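PDB 4Q9D: benzoylformate decarboxylase from Mycobacterium smegmatis, which belongs to the thiamine pyrophosphate-dependent enzymes, with two cofactor-binding domains and a Rossmann-like central domain in each chain, and carries a bound magnesium ion. Local coordinates for residues D370-S378 / D425-S436; P237-D245 / P390-G401. One frame throughout, in Å; residues are numbered along the deposited sequence.

Contact 1: D370-S378 / D425-S436; sequences DDAAVVMES and DRTVVATIGDGS. With MG (magnesium ion), chain F; FMT (formic acid), chain H.
Inside the parallel sheet of the C-terminal thiamine pyrophosphate-binding domain, strand 373-377 pairs with strand 428-433, their axes 15° apart and 4.6 Å at closest approach. Six backbone hydrogen bonds set the register, from Ala373 N to Thr427 O through to Gly433 N to Glu377 O (2.8 Å). On the face carrying Val375, Val375 CG2 meets Val428 CG1 at 3.8 Å and Val375 CB lies against Ala430 CB; helix 408-421 packs on this side through Ile415. On the other face Met376, bent at chi2 (67°), brings SD to 3.3 Å from Thr431 OG1, a hydroxyl hydrogen-bonded to Tyr361 OH. Strand 428-433 then runs into Gly433-Asp434-Gly435, the start of the family's GDG cofactor-binding motif. Asp434 OD1 binds the magnesium ion at 2.3 Å; Asn461 OD1 and the backbone O of Glu463 complete the protein ligands. Formic acid reaches the metal through O2, and its O1 accepts from Ser436 N and Ser436 OG (2.7 Å from OG). Glu377 CG touches Ser436 CB, while its carboxylate is held by Gly406 N and Gly408 N. At the opposite end Ala373 CB sits over the centre of the Arg426 guanidinium, 3.7 Å from CZ; Arg426 NE is salt-bridged to Asp419.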
ATOM      1  N   ASP B 370      38.136  23.081  18.060  1.00 28.84           N
ATOM      2  CA  ASP B 370      36.941  23.705  18.570  1.00 34.23           C
ATOM      3  C   ASP B 370      35.783  23.733  17.534  1.00 32.93           C
ATOM      4  O   ASP B 370      34.619  23.608  17.902  1.00 27.22           O
ATOM      5  CB  ASP B 370      37.296  25.103  19.108  1.00 37.88           C
ATOM      6  CG  ASP B 370      36.107  25.806  19.749  1.00 52.73           C
ATOM      7  OD1 ASP B 370      35.655  26.835  19.186  1.00 49.47           O
ATOM      8  OD2 ASP B 370      35.618  25.327  20.809  1.00 61.29           O
ATOM      9  N   ASP B 371      36.107  23.875  16.252  1.00 26.78           N
ATOM     10  CA  ASP B 371      35.095  23.971  15.198  1.00 32.28           C
ATOM     11  C   ASP B 371      34.829  22.635  14.498  1.00 32.78           C
ATOM     12  O   ASP B 371      34.178  22.616  13.467  1.00 32.39           O
ATOM     13  CB  ASP B 371      35.505  25.002  14.136  1.00 30.21           C
ATOM     14  CG  ASP B 371      36.809  24.632  13.443  1.00 37.53           C
ATOM     15  OD1 ASP B 371      37.483  23.682  13.915  1.00 36.61           O
ATOM     16  OD2 ASP B 371      37.175  25.287  12.436  1.00 36.73           O
ATOM     17  N   ALA B 372      35.342  21.531  15.036  1.00 30.44           N
ATOM     18  CA  ALA B 372      35.101  20.222  14.437  1.00 30.76           C
ATOM     19  C   ALA B 372      33.630  19.800  14.542  1.00 27.19           C
ATOM     20  O   ALA B 372      32.921  20.186  15.472  1.00 27.51           O
ATOM     21  CB  ALA B 372      36.012  19.158  15.077  1.00 25.10           C
ATOM     22  N   ALA B 373      33.173  19.000  13.583  1.00 23.37           N
ATOM     23  CA  ALA B 373      31.849  18.378  13.697  1.00 24.82           C
ATOM     24  C   ALA B 373      32.022  17.007  14.338  1.00 21.82           C
ATOM     25  O   ALA B 373      33.003  16.297  14.087  1.00 22.33           O
ATOM     26  CB  ALA B 373      31.191  18.250  12.328  1.00 22.00           C
ATOM     27  N   VAL B 374      31.076  16.629  15.175  1.00 24.15           N
ATOM     28  CA  VAL B 374      31.121  15.312  15.775  1.00 19.88           C
ATOM     29  C   VAL B 374      29.995  14.458  15.176  1.00 29.73           C
ATOM     30  O   VAL B 374      28.851  14.917  15.119  1.00 20.02           O
ATOM     31  CB  VAL B 374      30.970  15.392  17.322  1.00 21.93           C
ATOM     32  CG1 VAL B 374      30.702  13.989  17.918  1.00 21.10           C
ATOM     33  CG2 VAL B 374      32.236  16.006  17.945  1.00 24.46           C
ATOM     34  N   VAL B 375      30.321  13.239  14.720  1.00 21.25           N
ATOM     35  CA  VAL B 375      29.296  12.260  14.318  1.00 19.09           C
ATOM     36  C   VAL B 375      29.317  11.120  15.332  1.00 20.33           C
ATOM     37  O   VAL B 375      30.383  10.588  15.632  1.00 23.02           O
ATOM     38  CB  VAL B 375      29.547  11.695  12.895  1.00 16.44           C
ATOM     39  CG1 VAL B 375      28.533  10.602  12.573  1.00 18.88           C
ATOM     40  CG2 VAL B 375      29.457  12.806  11.869  1.00 16.46           C
ATOM     41  N   MET B 376      28.153  10.742  15.862  1.00 21.52           N
ATOM     42  CA  MET B 376      28.115   9.783  16.968  1.00 20.06           C
ATOM     43  C   MET B 376      27.363   8.525  16.573  1.00 24.56           C
ATOM     44  O   MET B 376      26.233   8.601  16.101  1.00 19.71           O
ATOM     45  CB  MET B 376      27.385  10.397  18.182  1.00 20.29           C
ATOM     46  CG  MET B 376      27.138   9.377  19.327  1.00 25.63           C
ATOM     47  SD  MET B 376      28.723   8.864  20.091  1.00 34.09           S
ATOM     48  CE  MET B 376      28.143   8.337  21.716  1.00 29.92           C
ATOM     49  N   GLU B 377      27.987   7.374  16.802  1.00 21.72           N
ATOM     50  CA  GLU B 377      27.356   6.082  16.574  1.00 24.25           C
ATOM     51  C   GLU B 377      27.986   5.055  17.508  1.00 25.26           C
ATOM     52  O   GLU B 377      28.714   4.166  17.067  1.00 24.53           O
ATOM     53  CB  GLU B 377      27.524   5.648  15.118  1.00 21.18           C
ATOM     54  CG  GLU B 377      26.611   4.506  14.700  1.00 19.81           C
ATOM     55  CD  GLU B 377      26.279   4.537  13.222  1.00 23.58           C
ATOM     56  OE1 GLU B 377      26.822   3.698  12.472  1.00 23.10           O
ATOM     57  OE2 GLU B 377      25.476   5.399  12.809  1.00 25.74           O
ATOM     58  N   SER B 378      27.751   5.216  18.803  1.00 31.53           N
ATOM     59  CA  SER B 378      28.333   4.336  19.808  1.00 27.01           C
ATOM     60  C   SER B 378      27.455   4.417  21.038  1.00 30.83           C
ATOM     61  O   SER B 378      27.703   5.212  21.944  1.00 28.91           O
ATOM     62  CB  SER B 378      29.760   4.768  20.142  1.00 29.89           C
ATOM     63  OG  SER B 378      30.328   3.931  21.134  1.00 34.76           O
ATOM     64  N   ASP B 425      35.781  24.860   6.203  1.00 31.95           N
ATOM     65  CA  ASP B 425      37.017  24.118   6.437  1.00 31.97           C
ATOM     66  C   ASP B 425      37.013  23.608   7.877  1.00 34.76           C
ATOM     67  O   ASP B 425      37.262  24.361   8.800  1.00 36.01           O
ATOM     68  CB  ASP B 425      38.217  25.052   6.186  1.00 34.47           C
ATOM     69  CG  ASP B 425      39.567  24.441   6.588  1.00 43.30           C
ATOM     70  OD1 ASP B 425      39.728  23.207   6.600  1.00 50.04           O
ATOM     71  OD2 ASP B 425      40.496  25.224   6.876  1.00 60.60           O
ATOM     72  N   ARG B 426      36.713  22.328   8.077  1.00 30.72           N
ATOM     73  CA  ARG B 426      36.711  21.784   9.427  1.00 28.35           C
ATOM     74  C   ARG B 426      36.886  20.303   9.309  1.00 30.02           C
ATOM     75  O   ARG B 426      36.818  19.729   8.197  1.00 24.06           O
ATOM     76  CB  ARG B 426      35.410  22.116  10.167  1.00 31.76           C
ATOM     77  CG  ARG B 426      34.210  21.314   9.687  1.00 31.90           C
ATOM     78  CD  ARG B 426      32.943  21.622  10.478  1.00 24.92           C
ATOM     79  NE  ARG B 426      31.801  21.055   9.782  1.00 27.03           N
ATOM     80  CZ  ARG B 426      30.542  21.149  10.188  1.00 33.50           C
ATOM     81  NH1 ARG B 426      30.234  21.806  11.297  1.00 24.82           N
ATOM     82  NH2 ARG B 426      29.585  20.578   9.477  1.00 27.19           N
ATOM     83  N   THR B 427      37.133  19.688  10.453  1.00 25.28           N
ATOM     84  CA  THR B 427      37.327  18.263  10.508  1.00 26.87           C
ATOM     85  C   THR B 427      36.064  17.617  11.056  1.00 23.03           C
ATOM     86  O   THR B 427      35.339  18.204  11.866  1.00 27.25           O
ATOM     87  CB  THR B 427      38.586  17.875  11.337  1.00 29.02           C
ATOM     88  OG1 THR B 427      39.747  18.415  10.700  1.00 35.29           O
ATOM     89  CG2 THR B 427      38.766  16.352  11.401  1.00 24.23           C
ATOM     90  N   VAL B 428      35.784  16.423  10.552  1.00 28.75           N
ATOM     91  CA  VAL B 428      34.710  15.601  11.083  1.00 22.65           C
ATOM     92  C   VAL B 428      35.333  14.502  11.921  1.00 24.49           C
ATOM     93  O   VAL B 428      36.203  13.748  11.449  1.00 24.15           O
ATOM     94  CB  VAL B 428      33.849  14.965   9.966  1.00 22.94           C
ATOM     95  CG1 VAL B 428      32.801  13.997  10.589  1.00 18.99           C
ATOM     96  CG2 VAL B 428      33.160  16.046   9.174  1.00 22.66           C
ATOM     97  N   VAL B 429      34.902  14.430  13.172  1.00 21.22           N
ATOM     98  CA  VAL B 429      35.348  13.381  14.078  1.00 24.03           C
ATOM     99  C   VAL B 429      34.149  12.478  14.360  1.00 20.94           C
ATOM    100  O   VAL B 429      33.128  12.917  14.887  1.00 25.87           O
ATOM    101  CB  VAL B 429      35.875  13.979  15.392  1.00 27.44           C
ATOM    102  CG1 VAL B 429      36.231  12.850  16.410  1.00 21.15           C
ATOM    103  CG2 VAL B 429      37.067  14.902  15.092  1.00 24.11           C
ATOM    104  N   ALA B 430      34.278  11.216  13.990  1.00 22.22           N
ATOM    105  CA  ALA B 430      33.191  10.271  14.109  1.00 24.28           C
ATOM    106  C   ALA B 430      33.607   9.223  15.111  1.00 27.76           C
ATOM    107  O   ALA B 430      34.612   8.544  14.919  1.00 28.23           O
ATOM    108  CB  ALA B 430      32.878   9.617  12.712  1.00 20.01           C
ATOM    109  N   THR B 431      32.845   9.090  16.187  1.00 20.40           N
ATOM    110  CA  THR B 431      33.143   8.053  17.159  1.00 21.89           C
ATOM    111  C   THR B 431      32.129   6.930  16.981  1.00 25.00           C
ATOM    112  O   THR B 431      30.929   7.115  17.224  1.00 24.41           O
ATOM    113  CB  THR B 431      33.152   8.604  18.614  1.00 24.97           C
ATOM    114  OG1 THR B 431      31.844   9.076  18.946  1.00 26.31           O
ATOM    115  CG2 THR B 431      34.168   9.771  18.737  1.00 19.95           C
ATOM    116  N   ILE B 432      32.613   5.769  16.554  1.00 18.21           N
ATOM    117  CA  ILE B 432      31.744   4.682  16.099  1.00 22.53           C
ATOM    118  C   ILE B 432      32.075   3.382  16.836  1.00 24.84           C
ATOM    119  O   ILE B 432      33.252   3.005  16.929  1.00 27.44           O
ATOM    120  CB  ILE B 432      31.951   4.430  14.562  1.00 25.18           C
ATOM    121  CG1 ILE B 432      31.954   5.746  13.782  1.00 23.03           C
ATOM    122  CG2 ILE B 432      30.833   3.521  13.979  1.00 19.50           C
ATOM    123  CD1 ILE B 432      30.563   6.425  13.735  1.00 18.93           C
ATOM    124  N   GLY B 433      31.067   2.681  17.352  1.00 22.20           N
ATOM    125  CA  GLY B 433      31.315   1.366  17.946  1.00 18.65           C
ATOM    126  C   GLY B 433      31.805   0.374  16.873  1.00 23.86           C
ATOM    127  O   GLY B 433      31.571   0.583  15.677  1.00 21.97           O
ATOM    128  N   ASP B 434      32.466  -0.715  17.274  1.00 19.77           N
ATOM    129  CA  ASP B 434      33.020  -1.649  16.290  1.00 20.75           C
ATOM    130  C   ASP B 434      31.930  -2.402  15.529  1.00 21.98           C
ATOM    131  O   ASP B 434      32.107  -2.713  14.359  1.00 23.89           O
ATOM    132  CB  ASP B 434      34.092  -2.616  16.894  1.00 18.57           C
ATOM    133  CG  ASP B 434      33.634  -3.317  18.182  1.00 23.27           C
ATOM    134  OD1 ASP B 434      32.610  -2.952  18.771  1.00 32.75           O
ATOM    135  OD2 ASP B 434      34.320  -4.241  18.634  1.00 29.10           O
ATOM    136  N   GLY B 435      30.818  -2.718  16.192  1.00 24.81           N
ATOM    137  CA  GLY B 435      29.695  -3.349  15.504  1.00 24.11           C
ATOM    138  C   GLY B 435      29.069  -2.393  14.485  1.00 21.29           C
ATOM    139  O   GLY B 435      28.853  -2.748  13.323  1.00 23.03           O
ATOM    140  N   SER B 436      28.778  -1.179  14.934  1.00 21.00           N
ATOM    141  CA  SER B 436      28.241  -0.132  14.082  1.00 22.16           C
ATOM    142  C   SER B 436      29.123   0.146  12.890  1.00 21.76           C
ATOM    143  O   SER B 436      28.624   0.360  11.785  1.00 25.68           O
ATOM    144  CB  SER B 436      28.055   1.170  14.879  1.00 22.01           C
ATOM    145  OG  SER B 436      27.063   0.971  15.889  1.00 29.92           O
TER
HETATM  146 MG    MG F 601      31.226  -2.597  20.583  1.00 32.01          MG
HETATM  147  C   FMT H 603      28.705  -0.977  18.802  1.00 31.96           C
HETATM  148  O1  FMT H 603      28.282  -0.500  17.755  1.00 36.69           O
HETATM  149  O2  FMT H 603      29.450  -1.949  18.831  1.00 34.28           O
HETATM  150  O   HOH W   1      37.953  21.199  12.681  1.00 27.47           O
HETATM  151  O   HOH W   2      31.678  23.294  13.223  1.00 31.15           O
HETATM  152  O   HOH W   3      39.107  24.895  10.863  1.00 47.31           O
HETATM  153  O   HOH W   4      32.255  -0.426  20.829  1.00 31.72           O

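Contact 2: P237-D245 / P390-G401; sequences PDRMSFPED and PTTHPASFFATG
Asp238, Met240 and Glu244, on the loop between strands 231-233 and 249-252 of the central domain, meet the chain leading into and past strand 397-399, outermost within this chain in the sheet of the C-terminal cofactor-binding domain, so the contact is an interdomain one. Direct hydrogen bonds form at two places. Thr391 is gripped twice by Glu244: its O accepts from Glu244 N (2.8 Å), and its N donates to Glu244 OE1 at 2.7 Å, meeting the carboxylate on its anti side and 19° out of plane. Farther along, Ala399 N donates to Asp238 O at 3.0 Å. Water 5 bridges the segments, accepting from Met240 N and lying within hydrogen-bonding distance of Phe397 O. Among the charged groups, Asp238 forms salt bridges with Arg213 and Arg279, and Arg239 with Asp212. Arg239, bent at chi2 and chi3, folds back alongside Phe398, whose CE1 lies over one guanidinium face, 3.6 Å from NH1, with the two planes 51° apart. Met240 lies over one face of the Phe397 ring: its CE makes a CH-pi contact 3.8 Å from the centroid, 8° off the normal, and its SD, 4.5 Å from that centroid, adds a Met-aromatic contact. Pro237 O reaches that ring in its plane, 3.5 Å from Phe397 CE2.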
ATOM      1  N   PRO B 237      19.527  12.451  20.744  1.00 26.06           N
ATOM      2  CA  PRO B 237      19.460  13.514  19.743  1.00 20.73           C
ATOM      3  C   PRO B 237      20.138  13.106  18.441  1.00 25.88           C
ATOM      4  O   PRO B 237      21.212  12.505  18.496  1.00 28.22           O
ATOM      5  CB  PRO B 237      20.270  14.641  20.413  1.00 25.23           C
ATOM      6  CG  PRO B 237      21.327  13.889  21.160  1.00 25.14           C
ATOM      7  CD  PRO B 237      20.521  12.767  21.791  1.00 25.62           C
ATOM      8  N   ASP B 238      19.517  13.390  17.291  1.00 20.60           N
ATOM      9  CA  ASP B 238      20.225  13.277  16.018  1.00 18.30           C
ATOM     10  C   ASP B 238      20.854  14.631  15.652  1.00 24.18           C
ATOM     11  O   ASP B 238      21.696  14.699  14.781  1.00 21.44           O
ATOM     12  CB  ASP B 238      19.320  12.759  14.870  1.00 21.87           C
ATOM     13  CG  ASP B 238      17.917  13.397  14.865  1.00 20.27           C
ATOM     14  OD1 ASP B 238      17.357  13.662  15.955  1.00 22.25           O
ATOM     15  OD2 ASP B 238      17.364  13.594  13.759  1.00 23.24           O
ATOM     16  N   ARG B 239      20.416  15.706  16.320  1.00 23.02           N
ATOM     17  CA  ARG B 239      21.067  17.015  16.236  1.00 22.88           C
ATOM     18  C   ARG B 239      21.058  17.644  17.621  1.00 22.17           C
ATOM     19  O   ARG B 239      20.226  17.280  18.466  1.00 23.51           O
ATOM     20  CB  ARG B 239      20.369  17.965  15.232  1.00 18.20           C
ATOM     21  CG  ARG B 239      20.259  17.392  13.805  1.00 20.75           C
ATOM     22  CD  ARG B 239      21.570  17.504  13.024  1.00 21.04           C
ATOM     23  NE  ARG B 239      21.851  18.909  12.798  1.00 23.55           N
ATOM     24  CZ  ARG B 239      21.678  19.559  11.654  1.00 23.76           C
ATOM     25  NH1 ARG B 239      21.264  18.927  10.545  1.00 17.61           N
ATOM     26  NH2 ARG B 239      21.962  20.855  11.616  1.00 20.81           N
ATOM     27  N   MET B 240      22.002  18.553  17.863  1.00 22.38           N
ATOM     28  CA  MET B 240      21.996  19.359  19.091  1.00 18.69           C
ATOM     29  C   MET B 240      21.836  20.825  18.753  1.00 21.99           C
ATOM     30  O   MET B 240      22.526  21.334  17.875  1.00 23.05           O
ATOM     31  CB  MET B 240      23.249  19.105  19.897  1.00 24.26           C
ATOM     32  CG  MET B 240      23.048  17.827  20.713  1.00 29.18           C
ATOM     33  SD  MET B 240      24.402  17.514  21.779  1.00 38.81           S
ATOM     34  CE  MET B 240      24.433  15.723  21.976  1.00 27.41           C
ATOM     35  N   SER B 241      20.919  21.490  19.453  1.00 23.34           N
ATOM     36  CA  SER B 241      20.376  22.762  18.996  1.00 29.72           C
ATOM     37  C   SER B 241      20.625  23.895  19.999  1.00 30.58           C
ATOM     38  O   SER B 241      20.197  25.026  19.779  1.00 27.87           O
ATOM     39  CB  SER B 241      18.857  22.611  18.776  1.00 23.74           C
ATOM     40  OG  SER B 241      18.543  21.648  17.769  1.00 25.31           O
ATOM     41  N   PHE B 242      21.304  23.595  21.101  1.00 29.10           N
ATOM     42  CA  PHE B 242      21.540  24.595  22.159  1.00 26.43           C
ATOM     43  C   PHE B 242      22.896  24.298  22.800  1.00 26.46           C
ATOM     44  O   PHE B 242      23.177  23.147  23.112  1.00 26.04           O
ATOM     45  CB  PHE B 242      20.425  24.483  23.205  1.00 23.18           C
ATOM     46  CG  PHE B 242      20.499  25.500  24.334  1.00 28.98           C
ATOM     47  CD1 PHE B 242      20.055  26.808  24.146  1.00 28.75           C
ATOM     48  CD2 PHE B 242      20.968  25.132  25.597  1.00 25.87           C
ATOM     49  CE1 PHE B 242      20.094  27.732  25.185  1.00 32.74           C
ATOM     50  CE2 PHE B 242      21.000  26.057  26.639  1.00 26.76           C
ATOM     51  CZ  PHE B 242      20.575  27.354  26.429  1.00 29.88           C
ATOM     52  N   PRO B 243      23.720  25.336  23.020  1.00 29.81           N
ATOM     53  CA  PRO B 243      25.106  25.145  23.500  1.00 28.93           C
ATOM     54  C   PRO B 243      25.141  24.391  24.822  1.00 27.59           C
ATOM     55  O   PRO B 243      24.449  24.735  25.785  1.00 26.47           O
ATOM     56  CB  PRO B 243      25.660  26.578  23.604  1.00 29.42           C
ATOM     57  CG  PRO B 243      24.464  27.475  23.618  1.00 27.22           C
ATOM     58  CD  PRO B 243      23.324  26.758  22.952  1.00 25.25           C
ATOM     59  N   GLU B 244      25.904  23.305  24.848  1.00 26.93           N
ATOM     60  CA  GLU B 244      25.854  22.417  25.998  1.00 31.68           C
ATOM     61  C   GLU B 244      26.703  22.937  27.179  1.00 27.46           C
ATOM     62  O   GLU B 244      26.687  22.357  28.274  1.00 25.59           O
ATOM     63  CB  GLU B 244      26.287  21.009  25.575  1.00 22.11           C
ATOM     64  CG  GLU B 244      25.236  20.234  24.771  1.00 27.03           C
ATOM     65  CD  GLU B 244      25.616  18.774  24.642  1.00 27.40           C
ATOM     66  OE1 GLU B 244      26.539  18.456  23.854  1.00 27.55           O
ATOM     67  OE2 GLU B 244      25.028  17.963  25.378  1.00 28.12           O
ATOM     68  N   ASP B 245      27.459  24.006  26.934  1.00 25.74           N
ATOM     69  CA  ASP B 245      28.189  24.719  27.993  1.00 34.24           C
ATOM     70  C   ASP B 245      27.419  25.942  28.503  1.00 39.37           C
ATOM     71  O   ASP B 245      27.949  26.702  29.285  1.00 30.58           O
ATOM     72  CB  ASP B 245      29.572  25.164  27.493  1.00 26.53           C
ATOM     73  CG  ASP B 245      29.485  26.102  26.295  1.00 37.37           C
ATOM     74  OD1 ASP B 245      28.382  26.246  25.727  1.00 40.75           O
ATOM     75  OD2 ASP B 245      30.516  26.675  25.895  1.00 43.82           O
ATOM     76  N   PRO B 390      31.010  18.302  24.880  1.00 30.79           N
ATOM     77  CA  PRO B 390      29.788  19.103  24.747  1.00 26.39           C
ATOM     78  C   PRO B 390      29.759  19.780  23.387  1.00 37.76           C
ATOM     79  O   PRO B 390      30.804  20.177  22.850  1.00 26.95           O
ATOM     80  CB  PRO B 390      29.916  20.165  25.849  1.00 28.76           C
ATOM     81  CG  PRO B 390      31.422  20.212  26.179  1.00 30.84           C
ATOM     82  CD  PRO B 390      31.895  18.788  25.962  1.00 33.51           C
ATOM     83  N   THR B 391      28.560  19.902  22.830  1.00 27.70           N
ATOM     84  CA  THR B 391      28.402  20.594  21.561  1.00 21.79           C
ATOM     85  C   THR B 391      28.220  22.076  21.846  1.00 21.35           C
ATOM     86  O   THR B 391      27.297  22.462  22.575  1.00 29.08           O
ATOM     87  CB  THR B 391      27.151  20.084  20.845  1.00 29.30           C
ATOM     88  OG1 THR B 391      27.284  18.677  20.656  1.00 25.35           O
ATOM     89  CG2 THR B 391      26.969  20.773  19.496  1.00 21.75           C
ATOM     90  N   THR B 392      29.075  22.906  21.249  1.00 25.69           N
ATOM     91  CA  THR B 392      29.069  24.327  21.566  1.00 25.12           C
ATOM     92  C   THR B 392      28.872  25.178  20.312  1.00 26.99           C
ATOM     93  O   THR B 392      28.814  26.378  20.409  1.00 33.24           O
ATOM     94  CB  THR B 392      30.392  24.738  22.285  1.00 34.50           C
ATOM     95  OG1 THR B 392      31.501  24.394  21.459  1.00 33.68           O
ATOM     96  CG2 THR B 392      30.535  23.989  23.611  1.00 32.16           C
ATOM     97  N   HIS B 393      28.761  24.550  19.138  1.00 25.45           N
ATOM     98  CA  HIS B 393      28.481  25.282  17.906  1.00 27.18           C
ATOM     99  C   HIS B 393      27.271  24.698  17.165  1.00 26.54           C
ATOM    100  O   HIS B 393      26.978  23.500  17.276  1.00 24.49           O
ATOM    101  CB  HIS B 393      29.703  25.259  16.986  1.00 31.09           C
ATOM    102  CG  HIS B 393      30.895  25.985  17.530  1.00 35.42           C
ATOM    103  ND1 HIS B 393      31.520  25.622  18.706  1.00 46.91           N
ATOM    104  CD2 HIS B 393      31.587  27.044  17.052  1.00 52.03           C
ATOM    105  CE1 HIS B 393      32.537  26.431  18.930  1.00 46.92           C
ATOM    106  NE2 HIS B 393      32.602  27.303  17.941  1.00 55.05           N
ATOM    107  N   PRO B 394      26.576  25.530  16.379  1.00 27.84           N
ATOM    108  CA  PRO B 394      25.465  24.970  15.587  1.00 24.59           C
ATOM    109  C   PRO B 394      25.962  24.014  14.502  1.00 27.72           C
ATOM    110  O   PRO B 394      27.126  24.070  14.091  1.00 25.97           O
ATOM    111  CB  PRO B 394      24.798  26.211  14.973  1.00 30.34           C
ATOM    112  CG  PRO B 394      25.923  27.234  14.894  1.00 29.47           C
ATOM    113  CD  PRO B 394      26.774  26.973  16.141  1.00 22.95           C
ATOM    114  N   ALA B 395      25.086  23.123  14.061  1.00 25.53           N
ATOM    115  CA  ALA B 395      25.397  22.205  12.967  1.00 27.35           C
ATOM    116  C   ALA B 395      26.716  21.466  13.174  1.00 23.34           C
ATOM    117  O   ALA B 395      27.488  21.301  12.241  1.00 24.53           O
ATOM    118  CB  ALA B 395      25.381  22.944  11.614  1.00 26.16           C
ATOM    119  N   SER B 396      26.968  20.992  14.400  1.00 25.36           N
ATOM    120  CA  SER B 396      28.269  20.397  14.688  1.00 22.77           C
ATOM    121  C   SER B 396      28.150  19.072  15.395  1.00 27.66           C
ATOM    122  O   SER B 396      29.136  18.551  15.922  1.00 26.56           O
ATOM    123  CB  SER B 396      29.136  21.363  15.509  1.00 22.56           C
ATOM    124  OG  SER B 396      29.372  22.544  14.767  1.00 28.24           O
ATOM    125  N   PHE B 397      26.934  18.546  15.428  1.00 18.15           N
ATOM    126  CA  PHE B 397      26.676  17.235  16.003  1.00 20.19           C
ATOM    127  C   PHE B 397      25.648  16.541  15.111  1.00 28.35           C
ATOM    128  O   PHE B 397      24.633  17.148  14.745  1.00 22.37           O
ATOM    129  CB  PHE B 397      26.086  17.318  17.411  1.00 20.63           C
ATOM    130  CG  PHE B 397      25.778  15.975  17.984  1.00 25.31           C
ATOM    131  CD1 PHE B 397      26.760  15.261  18.663  1.00 23.40           C
ATOM    132  CD2 PHE B 397      24.532  15.386  17.784  1.00 20.55           C
ATOM    133  CE1 PHE B 397      26.497  13.965  19.164  1.00 21.43           C
ATOM    134  CE2 PHE B 397      24.256  14.121  18.283  1.00 26.99           C
ATOM    135  CZ  PHE B 397      25.245  13.405  18.989  1.00 26.21           C
ATOM    136  N   PHE B 398      25.911  15.281  14.773  1.00 21.80           N
ATOM    137  CA  PHE B 398      24.978  14.478  13.958  1.00 25.45           C
ATOM    138  C   PHE B 398      24.943  13.024  14.425  1.00 22.38           C
ATOM    139  O   PHE B 398      25.983  12.431  14.713  1.00 24.51           O
ATOM    140  CB  PHE B 398      25.397  14.488  12.486  1.00 20.88           C
ATOM    141  CG  PHE B 398      25.544  15.872  11.901  1.00 23.42           C
ATOM    142  CD1 PHE B 398      24.503  16.458  11.175  1.00 20.88           C
ATOM    143  CD2 PHE B 398      26.732  16.583  12.061  1.00 21.45           C
ATOM    144  CE1 PHE B 398      24.632  17.743  10.621  1.00 21.99           C
ATOM    145  CE2 PHE B 398      26.878  17.876  11.510  1.00 23.25           C
ATOM    146  CZ  PHE B 398      25.824  18.452  10.790  1.00 21.19           C
ATOM    147  N   ALA B 399      23.744  12.463  14.508  1.00 23.43           N
ATOM    148  CA  ALA B 399      23.581  11.030  14.716  1.00 23.57           C
ATOM    149  C   ALA B 399      22.368  10.538  13.918  1.00 24.77           C
ATOM    150  O   ALA B 399      21.537  11.343  13.461  1.00 22.10           O
ATOM    151  CB  ALA B 399      23.399  10.708  16.196  1.00 22.44           C
ATOM    152  N   THR B 400      22.283   9.218  13.772  1.00 23.34           N
ATOM    153  CA  THR B 400      21.202   8.569  13.029  1.00 23.37           C
ATOM    154  C   THR B 400      19.835   9.153  13.352  1.00 24.75           C
ATOM    155  O   THR B 400      19.475   9.296  14.533  1.00 23.27           O
ATOM    156  CB  THR B 400      21.168   7.062  13.289  1.00 21.35           C
ATOM    157  OG1 THR B 400      19.958   6.541  12.724  1.00 22.80           O
ATOM    158  CG2 THR B 400      21.206   6.758  14.819  1.00 20.05           C
ATOM    159  N   GLY B 401      19.085   9.502  12.300  1.00 25.80           N
ATOM    160  CA  GLY B 401      17.719  10.017  12.442  1.00 23.53           C
ATOM    161  C   GLY B 401      16.786   8.999  13.076  1.00 27.65           C
ATOM    162  O   GLY B 401      15.868   9.350  13.824  1.00 28.30           O
TER
HETATM  163  O   HOH W   5      23.421  19.385  15.505  1.00 25.85           O
HETATM  164  O   HOH W   6      25.274  21.493  16.749  1.00 23.84           O

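Along the chain the segments alternate: 237-245, 370-378, 390-401, then 425-436. The centres of contacts 1 and 2 lie 12 Å apart, and one parallel sheet runs through both, in the order 397-399, 373-377, 428-433. Strand 373-377 thus lies between 428-433 and 397-399; Val374 N to Ser396 O, 2.8 Å and probably a hydrogen bond, ties it to the latter side, and Arg426 NH1 to Ala395 O probably links segments 425-436 and 390-401. Helix 382-388 makes the crossover from 373-377 to 397-399, and helix 408-421 the next, to 428-433. Contact 1 lies inside the C-terminal domain and leads to its magnesium site, whereas contact 2 attaches the sheet's outermost strand within this chain to the central domain.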